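Side-chain contacts in malyl-CoA lyase/beta-methylmalyl-CoA lyase (Methylobacterium extorquens, PDB 5UGR), which belongs to the HpcH/HpaI aldolase/citrate lyase family and folds as a TIM barrel that binds magnesium: residues Met161-Ala166 against Asp204-Ala209; Leu282-Glu287 against Gly294-Asp299. All coordinates share one frame; numbering follows the deposited sequence.

Contact 1: Met161-Ala166 against Asp204-Ala209; sequences MSFGVA and DPWLFA
The backbone N-H of W206, whose indole packs against V165, is donated to D204 OD1 (N to OD1 3.0 Å), closing an Asx turn just before helix 207-220 of this TIM barrel, with W206 at the N-cap position. The bond is moderately bent (151° at the hydrogen) and meets the carboxylate from above its plane, 43° out. The other oxygen, D204 OD2, forms a salt bridge with R244, so both ends of the carboxylate are engaged. Across the segments the contact is wholly apolar and buried, joining the end of barrel strand 158-163 and the first turn of helix 165-172 to the first turn of helix 207-220. F163 has CG anti to its backbone N (chi1 174°), which directs the ring at that helix: CE1 lies 3.6 Å from A209 CB, while CE2 reaches W206 CB at 3.9 Å. The buried indole N-H of W206 is satisfied by G181 O. Next after A166 is D167, a magnesium ligand with D45 and E140; the V165 side chain stands about 10 Å from the metal. In a CH-pi contact, V165 CG2 sits over one indole face, 3.5 Å from the centroid of the W206 six-membered ring, and P205 CB covers the opposite face.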
# COMPACT_ATOMS: atom_id res chain seq x y z
N MET A 161 3.24 3.97 -23.57
CA MET A 161 4.03 2.78 -23.23
C MET A 161 4.17 1.95 -24.50
O MET A 161 3.17 1.77 -25.23
CB MET A 161 3.36 1.92 -22.14
CG MET A 161 2.77 2.67 -20.96
SD MET A 161 2.06 1.61 -19.66
CE MET A 161 3.20 2.16 -18.42
N SER A 162 5.41 1.46 -24.73
CA SER A 162 5.64 0.52 -25.81
C SER A 162 5.89 -0.88 -25.24
O SER A 162 6.64 -1.00 -24.28
CB SER A 162 6.87 0.91 -26.63
OG SER A 162 6.62 2.01 -27.52
N PHE A 163 5.27 -1.89 -25.90
CA PHE A 163 5.49 -3.29 -25.56
C PHE A 163 6.70 -3.80 -26.31
O PHE A 163 6.64 -4.06 -27.51
CB PHE A 163 4.25 -4.09 -25.83
CG PHE A 163 4.44 -5.55 -25.65
CD1 PHE A 163 4.98 -6.04 -24.48
CD2 PHE A 163 4.17 -6.44 -26.71
CE1 PHE A 163 5.21 -7.41 -24.34
CE2 PHE A 163 4.36 -7.82 -26.54
CZ PHE A 163 4.90 -8.28 -25.39
N GLY A 164 7.81 -3.97 -25.58
CA GLY A 164 9.06 -4.46 -26.17
C GLY A 164 9.07 -5.96 -26.25
O GLY A 164 9.66 -6.64 -25.40
N VAL A 165 8.43 -6.49 -27.28
CA VAL A 165 8.15 -7.93 -27.36
C VAL A 165 9.39 -8.82 -27.30
O VAL A 165 9.34 -9.88 -26.68
CB VAL A 165 7.22 -8.25 -28.56
CG1 VAL A 165 7.92 -7.94 -29.88
CG2 VAL A 165 6.75 -9.71 -28.50
N ALA A 166 10.46 -8.44 -27.98
CA ALA A 166 11.62 -9.35 -28.01
C ALA A 166 12.36 -9.40 -26.69
O ALA A 166 12.76 -10.49 -26.16
CB ALA A 166 12.57 -8.96 -29.14
N ASP A 204 -2.23 -16.81 -29.06
CA ASP A 204 -1.44 -15.57 -29.15
C ASP A 204 -0.50 -15.50 -27.96
O ASP A 204 -0.94 -15.20 -26.85
CB ASP A 204 -2.39 -14.38 -29.17
CG ASP A 204 -1.70 -13.04 -29.29
OD1 ASP A 204 -0.47 -12.97 -29.20
OD2 ASP A 204 -2.45 -12.05 -29.46
N PRO A 205 0.82 -15.68 -28.18
CA PRO A 205 1.76 -15.70 -27.05
C PRO A 205 1.89 -14.37 -26.33
O PRO A 205 2.40 -14.33 -25.21
CB PRO A 205 3.10 -16.07 -27.68
CG PRO A 205 2.91 -15.89 -29.10
CD PRO A 205 1.48 -15.84 -29.47
N TRP A 206 1.45 -13.29 -26.97
CA TRP A 206 1.58 -11.95 -26.41
C TRP A 206 0.25 -11.37 -25.92
O TRP A 206 0.21 -10.20 -25.51
CB TRP A 206 2.28 -10.99 -27.40
CG TRP A 206 3.39 -11.64 -28.16
CD1 TRP A 206 3.42 -11.88 -29.52
CD2 TRP A 206 4.56 -12.26 -27.61
NE1 TRP A 206 4.57 -12.55 -29.82
CE2 TRP A 206 5.29 -12.81 -28.68
CE3 TRP A 206 5.10 -12.34 -26.33
CZ2 TRP A 206 6.48 -13.52 -28.48
CZ3 TRP A 206 6.28 -13.05 -26.15
CH2 TRP A 206 6.94 -13.62 -27.22
N LEU A 207 -0.83 -12.16 -25.95
CA LEU A 207 -2.16 -11.69 -25.55
C LEU A 207 -2.13 -11.14 -24.14
O LEU A 207 -2.63 -10.02 -23.88
CB LEU A 207 -3.18 -12.83 -25.69
CG LEU A 207 -4.64 -12.48 -25.40
CD1 LEU A 207 -5.55 -13.44 -26.16
CD2 LEU A 207 -4.97 -12.46 -23.91
N PHE A 208 -1.57 -11.90 -23.20
CA PHE A 208 -1.57 -11.42 -21.83
C PHE A 208 -0.84 -10.10 -21.64
O PHE A 208 -1.36 -9.12 -21.08
CB PHE A 208 -1.03 -12.52 -20.90
CG PHE A 208 -1.04 -12.09 -19.43
CD1 PHE A 208 0.05 -11.40 -18.86
CD2 PHE A 208 -2.14 -12.33 -18.66
CE1 PHE A 208 0.03 -11.02 -17.54
CE2 PHE A 208 -2.17 -11.92 -17.34
CZ PHE A 208 -1.08 -11.28 -16.77
N ALA A 209 0.38 -10.07 -22.17
CA ALA A 209 1.21 -8.89 -22.09
C ALA A 209 0.57 -7.66 -22.72
O ALA A 209 0.52 -6.57 -22.13
CB ALA A 209 2.56 -9.16 -22.73

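Contact 2: Leu282-Glu287 against Gly294-Asp299; sequences LEAMEE and GAVSLD
Apolar contacts between A284, M285 and V296 bring the two segments together, the V296 side chain bridging consecutive residues of the helix. Its CG1, placed anti to the backbone N, lies 3.8 Å from A284 CB. The other branch, V296 CG2, reaches the M285 backbone, 4.0 Å from CA. A284 CB also points at the strand's backbone and lies 3.4 Å from S297 O, a close methyl-to-carbonyl contact. L298 CB flanks the same methyl more loosely. No direct hydrogen bond crosses the interface; two waters make the polar links instead. Water 1 donates to A284 O at 2.8 Å and accepts from S297 N at 3.1 Å, joining the main chain of the helix to that of the strand. Water 2 donates to both E287 OE1 and S297 O, the latter at 2.6 Å. With chi1 (176°) and chi2 (-179°) both anti, the E287 chain is extended and brings OE1 to that water. S297 also packs on P49 of a neighbouring subunit. The axes of helix segment 282-287 and strand 296-298 approach to 7.2 Å, with 132° between their N-to-C directions, and I303 on the partner strand touches V296 and L298 too: this is a two-stranded antiparallel hairpin laid, by one strand, against the helix that precedes it.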
# COMPACT_ATOMS: atom_id res chain seq x y z
N LEU A 282 -18.43 16.22 -30.02
CA LEU A 282 -17.99 17.61 -29.81
C LEU A 282 -19.14 18.57 -30.18
O LEU A 282 -19.35 19.55 -29.48
CB LEU A 282 -16.69 17.92 -30.58
CG LEU A 282 -15.44 17.09 -30.26
CD1 LEU A 282 -14.20 17.81 -30.76
CD2 LEU A 282 -15.33 16.68 -28.81
N GLU A 283 -19.87 18.26 -31.25
CA GLU A 283 -20.99 19.16 -31.59
C GLU A 283 -22.11 18.99 -30.54
O GLU A 283 -22.71 19.98 -30.16
CB GLU A 283 -21.44 19.01 -33.04
CG GLU A 283 -20.49 19.62 -34.07
CD GLU A 283 -20.50 21.11 -34.08
OE1 GLU A 283 -21.52 21.68 -34.47
OE2 GLU A 283 -19.50 21.72 -33.69
N ALA A 284 -22.31 17.79 -29.99
CA ALA A 284 -23.29 17.62 -28.91
C ALA A 284 -22.92 18.39 -27.65
O ALA A 284 -23.79 18.89 -26.91
CB ALA A 284 -23.44 16.13 -28.58
N MET A 285 -21.62 18.50 -27.39
CA MET A 285 -21.14 19.34 -26.28
C MET A 285 -21.50 20.79 -26.52
O MET A 285 -21.94 21.49 -25.60
CB MET A 285 -19.62 19.27 -26.14
CG MET A 285 -19.13 17.91 -25.72
SD MET A 285 -17.40 17.69 -26.11
CE MET A 285 -16.63 19.05 -25.24
N GLU A 286 -21.25 21.27 -27.74
CA GLU A 286 -21.60 22.65 -28.09
C GLU A 286 -23.11 22.88 -27.95
O GLU A 286 -23.56 23.89 -27.43
CB GLU A 286 -21.13 22.92 -29.52
CG GLU A 286 -20.87 24.36 -29.76
CD GLU A 286 -20.26 24.64 -31.13
OE1 GLU A 286 -19.04 24.44 -31.32
OE2 GLU A 286 -21.01 25.04 -32.00
N GLU A 287 -23.89 21.90 -28.38
CA GLU A 287 -25.36 21.94 -28.24
C GLU A 287 -25.81 22.08 -26.81
O GLU A 287 -26.73 22.89 -26.49
CB GLU A 287 -26.04 20.75 -28.92
CG GLU A 287 -27.57 20.64 -28.74
CD GLU A 287 -28.18 19.40 -29.44
OE1 GLU A 287 -27.40 18.63 -29.98
OE2 GLU A 287 -29.41 19.14 -29.42
N GLY A 294 -26.19 20.91 -18.44
CA GLY A 294 -24.91 20.36 -18.00
C GLY A 294 -24.60 19.00 -18.65
O GLY A 294 -23.42 18.66 -18.92
N ALA A 295 -25.64 18.20 -18.87
CA ALA A 295 -25.46 16.87 -19.51
C ALA A 295 -25.49 16.95 -21.09
O ALA A 295 -26.38 17.50 -21.70
CB ALA A 295 -26.51 15.89 -19.04
N VAL A 296 -24.51 16.32 -21.68
CA VAL A 296 -24.37 16.17 -23.11
C VAL A 296 -25.10 14.88 -23.54
O VAL A 296 -24.96 13.83 -22.92
CB VAL A 296 -22.88 16.09 -23.44
CG1 VAL A 296 -22.64 15.80 -24.91
CG2 VAL A 296 -22.15 17.35 -22.98
N SER A 297 -25.89 14.97 -24.61
CA SER A 297 -26.67 13.88 -25.13
C SER A 297 -26.33 13.71 -26.63
O SER A 297 -26.24 14.71 -27.38
CB SER A 297 -28.18 14.34 -25.03
OG SER A 297 -28.96 13.32 -25.36
N LEU A 298 -26.18 12.50 -27.08
CA LEU A 298 -26.04 12.16 -28.49
C LEU A 298 -26.88 10.94 -28.79
O LEU A 298 -26.73 9.90 -28.16
CB LEU A 298 -24.59 11.85 -28.82
CG LEU A 298 -24.30 11.51 -30.29
CD1 LEU A 298 -24.59 12.70 -31.18
CD2 LEU A 298 -22.87 11.11 -30.48
N ASP A 299 -27.79 11.05 -29.76
CA ASP A 299 -28.65 9.95 -30.17
C ASP A 299 -29.34 9.31 -28.96
O ASP A 299 -29.50 8.11 -28.87
CB ASP A 299 -27.89 8.93 -31.00
CG ASP A 299 -27.21 9.53 -32.22
OD1 ASP A 299 -27.72 10.50 -32.80
OD2 ASP A 299 -26.12 9.07 -32.57
O HOH W 1 -26.15 17.62 -26.10
O HOH W 2 -27.13 15.84 -29.56

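From the N terminus, the chain has laid down barrel strands 16-21 to 134-139 before contact 1 begins on the sixth, 158-163. Contact 1 closes an excursion of 37 residues that includes the small hairpin 187-189/200-202, and returns helix 207-220 to the barrel wall. Strands 223-226 and 252-255 then complete the barrel. Contact 2 follows in the C-terminal part: with six residues between its segments, the first four of them the end of helix 272-291, it closes the turn from that helix into the hairpin 296-298/301-303, ahead of helix 305-322. The two are in series, neither nested nor crossed, with centres 37 Å apart and nearest atoms about 23 Å apart. Both also touch the same neighbouring subunit of the six-chain assembly.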